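Local coordinates for protein putative hydroxymethylglutaryl-CoA synthase (Streptococcus mutans, PDB 3SQZ) that probably acts as a hydroxymethylglutaryl-CoA synthase, an acyltransferase of the thiolase fold that condenses acetyl-CoA with acetoacetyl-CoA to HMG-CoA and is bound here to coenzyme A, at residues 54-59 against 65-70; 58-63 against 182-187; 302-307 against 364-369. All coordinates share one frame; numbering follows the deposited sequence.

Interaction 1 of 3, residues 54-59 against 65-70. With COA (coenzyme A), chain D.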
loop_
_atom_site.group_PDB
_atom_site.type_symbol
_atom_site.label_atom_id
_atom_site.label_comp_id
_atom_site.label_asym_id
_atom_site.label_seq_id
_atom_site.Cartn_x
_atom_site.Cartn_y
_atom_site.Cartn_z
ATOM N N LYS A 54 13.814 -6.324 -16.528
ATOM C CA LYS A 54 14.725 -6.538 -17.644
ATOM C C LYS A 54 13.960 -6.913 -18.914
ATOM O O LYS A 54 14.381 -6.563 -20.020
ATOM C CB LYS A 54 15.762 -7.601 -17.300
ATOM C CG LYS A 54 15.179 -8.975 -17.088
ATOM C CD LYS A 54 16.224 -9.939 -16.576
ATOM C CE LYS A 54 15.638 -11.323 -16.455
ATOM N NZ LYS A 54 16.613 -12.272 -15.864
ATOM N N ASP A 55 12.850 -7.634 -18.762
ATOM C CA ASP A 55 12.022 -7.985 -19.911
ATOM C C ASP A 55 11.330 -6.749 -20.493
ATOM O O ASP A 55 11.251 -6.589 -21.714
ATOM C CB ASP A 55 10.981 -9.051 -19.555
ATOM C CG ASP A 55 11.593 -10.425 -19.316
ATOM O OD1 ASP A 55 12.743 -10.667 -19.746
ATOM O OD2 ASP A 55 10.914 -11.286 -18.720
ATOM N N LEU A 56 10.809 -5.887 -19.621
ATOM C CA LEU A 56 10.192 -4.646 -20.069
ATOM C C LEU A 56 11.231 -3.784 -20.788
ATOM O O LEU A 56 10.961 -3.224 -21.851
ATOM C CB LEU A 56 9.585 -3.893 -18.886
ATOM C CG LEU A 56 8.882 -2.578 -19.238
ATOM C CD1 LEU A 56 7.678 -2.805 -20.155
ATOM C CD2 LEU A 56 8.454 -1.840 -17.974
ATOM N N ALA A 57 12.431 -3.694 -20.221
ATOM C CA ALA A 57 13.493 -2.898 -20.826
ATOM C C ALA A 57 13.796 -3.380 -22.238
ATOM O O ALA A 57 13.910 -2.580 -23.169
ATOM C CB ALA A 57 14.746 -2.941 -19.963
ATOM N N GLU A 58 13.921 -4.693 -22.393
ATOM C CA GLU A 58 14.219 -5.276 -23.695
ATOM C C GLU A 58 13.127 -4.940 -24.709
ATOM O O GLU A 58 13.418 -4.554 -25.840
ATOM C CB GLU A 58 14.383 -6.790 -23.585
ATOM C CG GLU A 58 14.536 -7.471 -24.933
ATOM C CD GLU A 58 14.700 -8.968 -24.816
ATOM N N ALA A 59 11.868 -5.075 -24.304
ATOM C CA ALA A 59 10.759 -4.823 -25.216
ATOM C C ALA A 59 10.673 -3.353 -25.606
ATOM O O ALA A 59 10.293 -3.024 -26.732
ATOM C CB ALA A 59 9.449 -5.287 -24.603
ATOM N N GLN A 65 19.498 -0.744 -16.946
ATOM C CA GLN A 65 19.990 -0.075 -15.744
ATOM C C GLN A 65 19.136 1.129 -15.348
ATOM O O GLN A 65 19.154 1.560 -14.196
ATOM C CB GLN A 65 21.465 0.306 -15.884
ATOM C CG GLN A 65 22.390 -0.905 -15.887
ATOM C CD GLN A 65 23.831 -0.542 -15.608
ATOM O OE1 GLN A 65 24.271 0.567 -15.904
ATOM N NE2 GLN A 65 24.576 -1.478 -15.028
ATOM N N LYS A 66 18.378 1.668 -16.294
ATOM C CA LYS A 66 17.421 2.705 -15.945
ATOM C C LYS A 66 16.484 2.188 -14.860
ATOM O O LYS A 66 16.118 2.909 -13.934
ATOM C CB LYS A 66 16.608 3.122 -17.164
ATOM C CG LYS A 66 15.486 4.080 -16.831
ATOM C CD LYS A 66 14.745 4.507 -18.081
ATOM C CE LYS A 66 13.697 5.555 -17.769
ATOM N NZ LYS A 66 13.131 6.118 -19.023
ATOM N N PHE A 67 16.097 0.924 -14.976
ATOM C CA PHE A 67 15.194 0.335 -14.003
ATOM C C PHE A 67 15.929 -0.151 -12.756
ATOM O O PHE A 67 15.549 0.192 -11.639
ATOM C CB PHE A 67 14.386 -0.791 -14.645
ATOM C CG PHE A 67 13.553 -0.347 -15.821
ATOM C CD1 PHE A 67 13.087 0.961 -15.913
ATOM C CD2 PHE A 67 13.224 -1.238 -16.829
ATOM C CE1 PHE A 67 12.306 1.368 -16.991
ATOM C CE2 PHE A 67 12.446 -0.837 -17.909
ATOM C CZ PHE A 67 11.988 0.466 -17.991
ATOM N N SER A 68 16.981 -0.943 -12.938
ATOM C CA SER A 68 17.667 -1.541 -11.794
ATOM C C SER A 68 18.374 -0.510 -10.916
ATOM O O SER A 68 18.403 -0.651 -9.692
ATOM C CB SER A 68 18.653 -2.619 -12.246
ATOM O OG SER A 68 19.670 -2.066 -13.058
ATOM N N LYS A 69 18.941 0.523 -11.539
ATOM C CA LYS A 69 19.652 1.568 -10.795
ATOM C C LYS A 69 18.878 2.884 -10.717
ATOM O O LYS A 69 18.872 3.553 -9.682
ATOM C CB LYS A 69 21.034 1.822 -11.406
ATOM C CG LYS A 69 21.962 0.621 -11.358
ATOM C CD LYS A 69 23.351 0.966 -11.870
ATOM N N GLY A 70 18.233 3.261 -11.817
ATOM C CA GLY A 70 17.517 4.521 -11.883
ATOM C C GLY A 70 16.287 4.552 -10.993
ATOM O O GLY A 70 16.123 5.456 -10.177
HETATM N N1A COA D . 21.428 4.120 -15.613
HETATM C C2A COA D . 21.052 4.539 -14.386
HETATM N N3A COA D . 19.991 5.417 -14.249
HETATM C C4A COA D . 19.332 5.852 -15.357
HETATM C C5A COA D . 19.715 5.425 -16.628
HETATM C C6A COA D . 20.745 4.572 -16.760
HETATM N N6A COA D . 21.147 4.119 -18.059
HETATM N N7A COA D . 18.889 6.011 -17.552
HETATM C C8A COA D . 18.015 6.785 -16.900
HETATM N N9A COA D . 18.323 6.686 -15.520
HETATM C C1B COA D . 17.538 7.249 -14.430
HETATM C C2B COA D . 17.688 8.690 -13.868
HETATM O O2B COA D . 18.727 9.553 -13.983
HETATM C C3B COA D . 16.667 8.667 -12.744
HETATM O O3B COA D . 16.939 8.814 -11.406
HETATM P P3B COA D . 17.271 10.182 -10.771
HETATM O O7A COA D . 15.941 11.009 -10.622
HETATM O O8A COA D . 17.859 9.822 -9.370
HETATM O O9A COA D . 18.276 10.914 -11.622
HETATM C C4B COA D . 15.625 7.775 -13.301
HETATM O O4B COA D . 16.405 6.644 -13.739
HETATM C C5B COA D . 14.349 8.220 -13.929
HETATM O O5B COA D . 14.745 8.828 -15.130
HETATM P P1A COA D . 13.661 9.472 -16.085
HETATM O O1A COA D . 12.824 10.558 -15.299
HETATM O O2A COA D . 14.343 10.077 -17.295
HETATM O O3A COA D . 12.703 8.274 -16.514
HETATM P P2A COA D . 11.243 8.457 -17.112
HETATM O O4A COA D . 11.152 9.754 -17.999
HETATM O O5A COA D . 10.890 7.240 -17.935
HETATM O O6A COA D . 10.204 8.598 -15.902
HETATM C CBP COA D . 9.268 8.228 -13.691
HETATM C CCP COA D . 10.418 8.013 -14.644
HETATM C CDP COA D . 9.108 9.691 -13.449
HETATM C CEP COA D . 9.536 7.535 -12.377
HETATM C CAP COA D . 8.038 7.653 -14.334
HETATM O OAP COA D . 8.049 6.283 -14.332
HETATM C C9P COA D . 6.753 8.191 -13.736
HETATM O O9P COA D . 6.331 9.318 -13.975
HETATM N N8P COA D . 6.006 7.248 -12.884
HETATM C C7P COA D . 4.854 7.678 -12.114
HETATM C C6P COA D . 5.202 8.551 -10.927
HETATM C C5P COA D . 3.997 8.876 -10.042
HETATM O O5P COA D . 3.012 8.174 -10.042
HETATM N N4P COA D . 4.091 9.987 -9.134
HETATM C C3P COA D . 2.991 10.259 -8.197
HETATM C C2P COA D . 3.272 10.006 -6.742
HETATM S S1P COA D . 4.791 10.647 -6.117
#

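Interaction 2 of 3, residues 58-63 against 182-187. With COA (coenzyme A), chain D.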
loop_
_atom_site.group_PDB
_atom_site.type_symbol
_atom_site.label_atom_id
_atom_site.label_comp_id
_atom_site.label_asym_id
_atom_site.label_seq_id
_atom_site.Cartn_x
_atom_site.Cartn_y
_atom_site.Cartn_z
ATOM N N GLU A 58 13.921 -4.693 -22.393
ATOM C CA GLU A 58 14.219 -5.276 -23.695
ATOM C C GLU A 58 13.127 -4.940 -24.709
ATOM O O GLU A 58 13.418 -4.554 -25.840
ATOM C CB GLU A 58 14.383 -6.790 -23.585
ATOM C CG GLU A 58 14.536 -7.471 -24.933
ATOM C CD GLU A 58 14.700 -8.968 -24.816
ATOM N N ALA A 59 11.868 -5.075 -24.304
ATOM C CA ALA A 59 10.759 -4.823 -25.216
ATOM C C ALA A 59 10.673 -3.353 -25.606
ATOM O O ALA A 59 10.293 -3.024 -26.732
ATOM C CB ALA A 59 9.449 -5.287 -24.603
ATOM N N ARG A 60 11.029 -2.470 -24.679
ATOM C CA ARG A 60 10.854 -1.032 -24.886
ATOM C C ARG A 60 12.103 -0.324 -25.405
ATOM O O ARG A 60 12.070 0.879 -25.665
ATOM C CB ARG A 60 10.378 -0.357 -23.596
ATOM C CG ARG A 60 9.036 -0.852 -23.093
ATOM C CD ARG A 60 7.853 -0.379 -23.953
ATOM N NE ARG A 60 6.627 -0.973 -23.438
ATOM C CZ ARG A 60 6.060 -2.076 -23.915
ATOM N NH1 ARG A 60 6.574 -2.680 -24.978
ATOM N NH2 ARG A 60 4.974 -2.570 -23.332
ATOM N N GLY A 61 13.199 -1.060 -25.545
ATOM C CA GLY A 61 14.442 -0.474 -26.016
ATOM C C GLY A 61 15.098 0.431 -24.989
ATOM O O GLY A 61 15.832 1.359 -25.338
ATOM N N GLU A 62 14.839 0.156 -23.716
ATOM C CA GLU A 62 15.405 0.941 -22.628
ATOM C C GLU A 62 16.649 0.259 -22.074
ATOM O O GLU A 62 16.756 -0.967 -22.097
ATOM C CB GLU A 62 14.376 1.118 -21.508
ATOM C CG GLU A 62 13.152 1.939 -21.898
ATOM C CD GLU A 62 13.473 3.411 -22.090
ATOM O OE1 GLU A 62 14.426 3.901 -21.452
ATOM O OE2 GLU A 62 12.777 4.080 -22.886
ATOM N N ASP A 63 17.591 1.059 -21.590
ATOM C CA ASP A 63 18.730 0.542 -20.849
ATOM C C ASP A 63 18.189 -0.115 -19.584
ATOM O O ASP A 63 17.547 0.545 -18.776
ATOM C CB ASP A 63 19.662 1.701 -20.485
ATOM C CG ASP A 63 20.957 1.244 -19.837
ATOM O OD1 ASP A 63 21.013 0.116 -19.305
ATOM O OD2 ASP A 63 21.928 2.031 -19.858
ATOM N N PRO A 182 5.632 6.880 -19.552
ATOM C CA PRO A 182 6.724 6.905 -18.576
ATOM C C PRO A 182 6.382 6.088 -17.327
ATOM O O PRO A 182 7.262 5.441 -16.767
ATOM C CB PRO A 182 6.860 8.396 -18.250
ATOM C CG PRO A 182 6.396 9.084 -19.494
ATOM C CD PRO A 182 5.262 8.234 -20.002
ATOM N N GLY A 183 5.121 6.102 -16.907
ATOM C CA GLY A 183 4.718 5.390 -15.711
ATOM C C GLY A 183 4.596 3.884 -15.851
ATOM O O GLY A 183 4.344 3.203 -14.864
ATOM N N GLU A 184 4.776 3.354 -17.059
ATOM C CA GLU A 184 4.644 1.916 -17.246
ATOM C C GLU A 184 5.591 1.150 -16.330
ATOM O O GLU A 184 5.270 0.054 -15.845
ATOM C CB GLU A 184 4.904 1.537 -18.704
ATOM C CG GLU A 184 4.491 0.117 -18.999
ATOM C CD GLU A 184 4.697 -0.296 -20.448
ATOM O OE1 GLU A 184 4.153 -1.351 -20.824
ATOM O OE2 GLU A 184 5.394 0.411 -21.213
ATOM N N SER A 185 6.761 1.732 -16.096
ATOM C CA SER A 185 7.762 1.104 -15.255
ATOM C C SER A 185 7.462 1.213 -13.759
ATOM O O SER A 185 8.169 0.605 -12.960
ATOM C CB SER A 185 9.128 1.713 -15.540
ATOM O OG SER A 185 9.077 3.104 -15.318
ATOM N N THR A 186 6.447 1.996 -13.385
ATOM C CA THR A 186 6.057 2.139 -11.980
ATOM C C THR A 186 4.639 1.628 -11.744
ATOM O O THR A 186 3.863 2.201 -10.958
ATOM C CB THR A 186 6.235 3.586 -11.458
ATOM O OG1 THR A 186 5.450 4.501 -12.231
ATOM C CG2 THR A 186 7.695 3.986 -11.543
ATOM N N GLN A 187 4.329 0.517 -12.406
ATOM C CA GLN A 187 3.077 -0.203 -12.204
ATOM C C GLN A 187 3.213 -1.186 -11.037
ATOM O O GLN A 187 4.290 -1.307 -10.444
ATOM C CB GLN A 187 2.664 -0.875 -13.518
ATOM C CG GLN A 187 2.228 0.178 -14.532
ATOM C CD GLN A 187 1.870 -0.338 -15.911
ATOM O OE1 GLN A 187 0.977 0.212 -16.557
ATOM N NE2 GLN A 187 2.580 -1.355 -16.394
HETATM N N1A COA D . 21.428 4.120 -15.613
HETATM C C2A COA D . 21.052 4.539 -14.386
HETATM N N3A COA D . 19.991 5.417 -14.249
HETATM C C4A COA D . 19.332 5.852 -15.357
HETATM C C5A COA D . 19.715 5.425 -16.628
HETATM C C6A COA D . 20.745 4.572 -16.760
HETATM N N6A COA D . 21.147 4.119 -18.059
HETATM N N7A COA D . 18.889 6.011 -17.552
HETATM C C8A COA D . 18.015 6.785 -16.900
HETATM N N9A COA D . 18.323 6.686 -15.520
HETATM C C1B COA D . 17.538 7.249 -14.430
HETATM C C2B COA D . 17.688 8.690 -13.868
HETATM O O2B COA D . 18.727 9.553 -13.983
HETATM C C3B COA D . 16.667 8.667 -12.744
HETATM O O3B COA D . 16.939 8.814 -11.406
HETATM P P3B COA D . 17.271 10.182 -10.771
HETATM O O7A COA D . 15.941 11.009 -10.622
HETATM O O8A COA D . 17.859 9.822 -9.370
HETATM O O9A COA D . 18.276 10.914 -11.622
HETATM C C4B COA D . 15.625 7.775 -13.301
HETATM O O4B COA D . 16.405 6.644 -13.739
HETATM C C5B COA D . 14.349 8.220 -13.929
HETATM O O5B COA D . 14.745 8.828 -15.130
HETATM P P1A COA D . 13.661 9.472 -16.085
HETATM O O1A COA D . 12.824 10.558 -15.299
HETATM O O2A COA D . 14.343 10.077 -17.295
HETATM O O3A COA D . 12.703 8.274 -16.514
HETATM P P2A COA D . 11.243 8.457 -17.112
HETATM O O4A COA D . 11.152 9.754 -17.999
HETATM O O5A COA D . 10.890 7.240 -17.935
HETATM O O6A COA D . 10.204 8.598 -15.902
HETATM C CBP COA D . 9.268 8.228 -13.691
HETATM C CCP COA D . 10.418 8.013 -14.644
HETATM C CDP COA D . 9.108 9.691 -13.449
HETATM C CEP COA D . 9.536 7.535 -12.377
HETATM C CAP COA D . 8.038 7.653 -14.334
HETATM O OAP COA D . 8.049 6.283 -14.332
HETATM C C9P COA D . 6.753 8.191 -13.736
HETATM O O9P COA D . 6.331 9.318 -13.975
HETATM N N8P COA D . 6.006 7.248 -12.884
HETATM C C7P COA D . 4.854 7.678 -12.114
HETATM C C6P COA D . 5.202 8.551 -10.927
HETATM C C5P COA D . 3.997 8.876 -10.042
HETATM O O5P COA D . 3.012 8.174 -10.042
HETATM N N4P COA D . 4.091 9.987 -9.134
HETATM C C3P COA D . 2.991 10.259 -8.197
HETATM C C2P COA D . 3.272 10.006 -6.742
HETATM S S1P COA D . 4.791 10.647 -6.117
#

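Interaction 3 of 3, residues 302-307 against 364-369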
loop_
_atom_site.group_PDB
_atom_site.type_symbol
_atom_site.label_atom_id
_atom_site.label_comp_id
_atom_site.label_asym_id
_atom_site.label_seq_id
_atom_site.Cartn_x
_atom_site.Cartn_y
_atom_site.Cartn_z
ATOM N N ILE A 302 12.672 -1.016 1.644
ATOM C CA ILE A 302 12.366 -1.008 0.211
ATOM C C ILE A 302 12.466 -2.378 -0.457
ATOM O O ILE A 302 12.174 -2.512 -1.643
ATOM C CB ILE A 302 13.224 0.029 -0.561
ATOM C CG1 ILE A 302 14.710 -0.357 -0.572
ATOM C CG2 ILE A 302 13.016 1.429 0.015
ATOM C CD1 ILE A 302 15.560 0.591 -1.408
ATOM N N LEU A 303 12.847 -3.396 0.305
ATOM C CA LEU A 303 13.079 -4.721 -0.263
ATOM C C LEU A 303 11.862 -5.280 -0.999
ATOM O O LEU A 303 11.984 -5.782 -2.111
ATOM C CB LEU A 303 13.488 -5.678 0.846
ATOM C CG LEU A 303 14.645 -6.658 0.696
ATOM C CD1 LEU A 303 15.824 -6.056 -0.051
ATOM C CD2 LEU A 303 15.072 -7.084 2.086
ATOM N N TYR A 304 10.685 -5.204 -0.388
ATOM C CA TYR A 304 9.503 -5.771 -1.038
ATOM C C TYR A 304 9.088 -4.957 -2.260
ATOM O O TYR A 304 8.749 -5.518 -3.304
ATOM C CB TYR A 304 8.335 -5.921 -0.063
ATOM C CG TYR A 304 8.583 -6.899 1.067
ATOM C CD1 TYR A 304 9.596 -7.852 0.998
ATOM C CD2 TYR A 304 7.792 -6.862 2.209
ATOM C CE1 TYR A 304 9.815 -8.736 2.040
ATOM C CE2 TYR A 304 8.002 -7.739 3.252
ATOM C CZ TYR A 304 9.018 -8.670 3.166
ATOM O OH TYR A 304 9.249 -9.548 4.196
ATOM N N SER A 305 9.130 -3.636 -2.137
ATOM C CA SER A 305 8.719 -2.781 -3.235
ATOM C C SER A 305 9.562 -3.007 -4.498
ATOM O O SER A 305 9.059 -2.903 -5.612
ATOM C CB SER A 305 8.747 -1.324 -2.783
ATOM O OG SER A 305 7.731 -1.115 -1.809
ATOM N N LYS A 306 10.838 -3.342 -4.323
ATOM C CA LYS A 306 11.706 -3.652 -5.461
ATOM C C LYS A 306 11.186 -4.818 -6.294
ATOM O O LYS A 306 11.546 -4.946 -7.465
ATOM C CB LYS A 306 13.120 -3.988 -4.992
ATOM C CG LYS A 306 13.901 -2.800 -4.506
ATOM C CD LYS A 306 15.349 -3.171 -4.232
ATOM C CE LYS A 306 16.170 -1.959 -3.831
ATOM N NZ LYS A 306 17.577 -2.301 -3.509
ATOM N N GLN A 307 10.389 -5.689 -5.679
ATOM C CA GLN A 307 9.867 -6.882 -6.347
ATOM C C GLN A 307 8.411 -6.754 -6.782
ATOM O O GLN A 307 7.925 -7.584 -7.545
ATOM C CB GLN A 307 9.971 -8.098 -5.425
ATOM C CG GLN A 307 11.354 -8.373 -4.870
ATOM C CD GLN A 307 12.392 -8.452 -5.953
ATOM O OE1 GLN A 307 12.226 -9.171 -6.941
ATOM N NE2 GLN A 307 13.468 -7.697 -5.787
ATOM N N THR A 364 8.335 -14.798 7.701
ATOM C CA THR A 364 9.748 -14.839 7.342
ATOM C C THR A 364 10.006 -15.228 5.894
ATOM O O THR A 364 11.117 -15.051 5.404
ATOM C CB THR A 364 10.532 -15.813 8.232
ATOM O OG1 THR A 364 9.900 -17.097 8.182
ATOM C CG2 THR A 364 10.588 -15.305 9.663
ATOM N N ASN A 365 9.005 -15.780 5.212
ATOM C CA ASN A 365 9.213 -16.298 3.859
ATOM C C ASN A 365 8.487 -15.497 2.784
ATOM O O ASN A 365 8.150 -16.034 1.728
ATOM C CB ASN A 365 8.819 -17.776 3.774
ATOM C CG ASN A 365 7.346 -18.000 4.006
ATOM O OD1 ASN A 365 6.648 -17.137 4.540
ATOM N ND2 ASN A 365 6.860 -19.170 3.610
ATOM N N ARG A 366 8.274 -14.206 3.025
ATOM C CA ARG A 366 7.493 -13.431 2.065
ATOM C C ARG A 366 8.201 -13.283 0.715
ATOM O O ARG A 366 7.568 -13.320 -0.339
ATOM C CB ARG A 366 7.094 -12.073 2.640
ATOM C CG ARG A 366 5.851 -11.526 2.003
ATOM C CD ARG A 366 5.397 -10.249 2.678
ATOM N NE ARG A 366 5.105 -10.385 4.106
ATOM C CZ ARG A 366 3.917 -10.723 4.617
ATOM N NH1 ARG A 366 2.894 -11.040 3.828
ATOM N NH2 ARG A 366 3.753 -10.764 5.930
ATOM N N LEU A 367 9.519 -13.115 0.738
ATOM C CA LEU A 367 10.269 -13.047 -0.516
ATOM C C LEU A 367 10.160 -14.366 -1.278
ATOM O O LEU A 367 10.042 -14.387 -2.506
ATOM C CB LEU A 367 11.733 -12.685 -0.252
ATOM C CG LEU A 367 12.019 -11.261 0.236
ATOM C CD1 LEU A 367 13.488 -11.096 0.631
ATOM C CD2 LEU A 367 11.620 -10.244 -0.820
ATOM N N ASP A 368 10.180 -15.471 -0.547
ATOM C CA ASP A 368 9.991 -16.773 -1.168
ATOM C C ASP A 368 8.628 -16.861 -1.835
ATOM O O ASP A 368 8.497 -17.343 -2.959
ATOM C CB ASP A 368 10.166 -17.883 -0.136
ATOM C CG ASP A 368 11.507 -17.810 0.547
ATOM O OD1 ASP A 368 12.515 -18.052 -0.122
ATOM O OD2 ASP A 368 11.560 -17.447 1.734
ATOM N N LYS A 369 7.597 -16.395 -1.139
ATOM C CA LYS A 369 6.258 -16.420 -1.716
ATOM C C LYS A 369 6.185 -15.562 -2.977
ATOM O O LYS A 369 5.557 -15.954 -3.963
ATOM C CB LYS A 369 5.208 -15.989 -0.697
ATOM C CG LYS A 369 5.050 -16.941 0.479
ATOM C CD LYS A 369 3.997 -16.386 1.436
ATOM C CE LYS A 369 3.732 -17.299 2.605
ATOM N NZ LYS A 369 2.631 -16.742 3.432
HETATM O O HOH W 1 9.314 -12.358 5.109
#

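Interaction 1 of 3, residues 54-59 against 65-70
F67 reaches from the helix 65-70 to the neighbouring helix 54-59 and touches it mainly through CE2 of its ring, with CD2 also near CB of A57. Across the two segments the contact is apolar. The methyl CB of A57 lies 3.7 Å from CE2 of F67, and the backbone N of A57 sits at the ring edge, in its plane. L56 comes in beside it, its side chain crossing that of F67 at about a right angle, with CD2 of L56 4.1 Å from CE2 of F67. With CG of F67 turned anti to its carbonyl carbon (chi1 -59°), the ring lies between the two helices, where S185 also packs on it.

The polar chemistry lies with K66 and G70, which meet coenzyme A. K66 runs out fully extended, its CB and CG passing along the imidazole part of the adenine, and its NZ gives a hydrogen bond of 2.7 Å to phosphate oxygen O5A of the ligand. CA of G70 comes within 3.0 Å of ribose oxygen O4B, so the helix backbone itself lies against the sugar.

Within the helix 65-70, O of Q65 accepts from two amides, N of K69 at 2.9 Å and N of G70 at 3.1 Å, as the turn widens to pi type.

Two consecutive short helices, joined by a tight connection, thus pack through one aromatic residue while the second forms a wall of the coenzyme A pocket in this thiolase-fold enzyme: it lies against the adenine and ribose and binds the diphosphate of coenzyme A.

Interaction 2 of 3, residues 58-63 against 182-187
The guanidinium of R60 meets the carboxylate of E184 edge to edge, the two planes only 24° apart. R60 presents its side, NE and NH2, and each nitrogen takes one oxygen: NE of R60 to OE2 of E184 at 2.9 Å and NH2 of R60 to OE1 of E184 at 2.9 Å. Both bonds are close to straight, 177° for the first, and both oxygens lie nearly in the guanidinium plane. OE1 uses its syn lone pair; OE2 is also met on the syn side, but from 23° out of the carboxylate plane. The chain of R60 bends at chi2 to turn its side to the acid, while E184 comes straight out, extended.

Neither charge is left to this pair alone. NH2 of R60 also bridges to E382, and E184 takes further hydrogen bonds from Y381 and from the backbone N of G180. This network should favour a charged E184, buried as it is.

R60 ends its helix: G61 follows with positive phi in a Schellman motif, and D63 then starts the next helix as its N-cap. The salt bridge therefore ties this helix-to-helix turn to the 182-187 loop, and both carry residues of the coenzyme A site.

On the loop, O of P182 accepts a hydrogen bond of 2.7 Å from pantetheine hydroxyl OAP. OG1 of T186 accepts a bent bond from N8P of the ligand at 2.9 Å and donates to O of G183 at 3.1 Å. O of G183 takes the T186 backbone N as well, from the same face, which helps hold the hydroxyl in front of the pantetheine N-H. At the far end of coenzyme A, adenine N6A makes a weak 2.9 Å bond to OD2 of D63.

Interaction 3 of 3, residues 302-307 against 364-369
Y304 lies between R366 and L367, and its ring carries most of the contact. On the apolar side, CD2 of L367 meets the ring at its edge, near the ring plane, 3.6 Å from CD1 of Y304, with CG of L367 close to CE1. The same methyl also reaches the aliphatic part of Q307, though only loosely, its CD2 lying 4.5 Å from CG of Q307.

The aliphatic part of R366 packs on the CE2 side of the ring, approaching obliquely. CD of R366 is 3.7 Å from CE2 of Y304, while CB of R366 sits beside the phenol oxygen. The ring and guanidinium planes stand 64° apart, far from a stack. CG of R366 is anti to its backbone N (chi1 -155°), and the bend at chi3 swings the guanidinium past the ring, where NE forms a salt bridge with E325.

Here, in the C-terminal part of the synthase, segment 302-307, which runs into the short helix 305-308, meets the first turn of the helix 366-371, which N365 precedes at the N-cap position. The helix 315-326 packs against both segments, L303 on S322 and N326, R366 on L321.

Polar links between the segments run through water and through that same helix. Water 1 donates to OH of Y304 at 3.0 Å and accepts from N of R366 at 3.0 Å, serving an amide in the first turn of its helix. OH of Y304 is also hydrogen-bonded to E325, whose OE1 is thus shared by the phenol and by the R366 side chain. At the other end of the contact, NE2 of Q307 turns away to OD1 of N74.

Interactions 1 and 2 adjoin, their centres 6 Å apart, and both use the helix 53-60: L56 and A57 face the next helix, whereas R60 at its end faces the 182-187 loop. They touch each other, and both touch coenzyme A, so one patch of the fold combines a buried apolar contact with a partly buried salt bridge. Interaction 3 stands apart, its centre about 19 Å from that of interaction 1 and 22 Å from that of interaction 2, away from the annotated sites. Though nearer the centre of the chain, it is also partly buried, and it mixes aromatic packing with a water bridge and a shared outside acid.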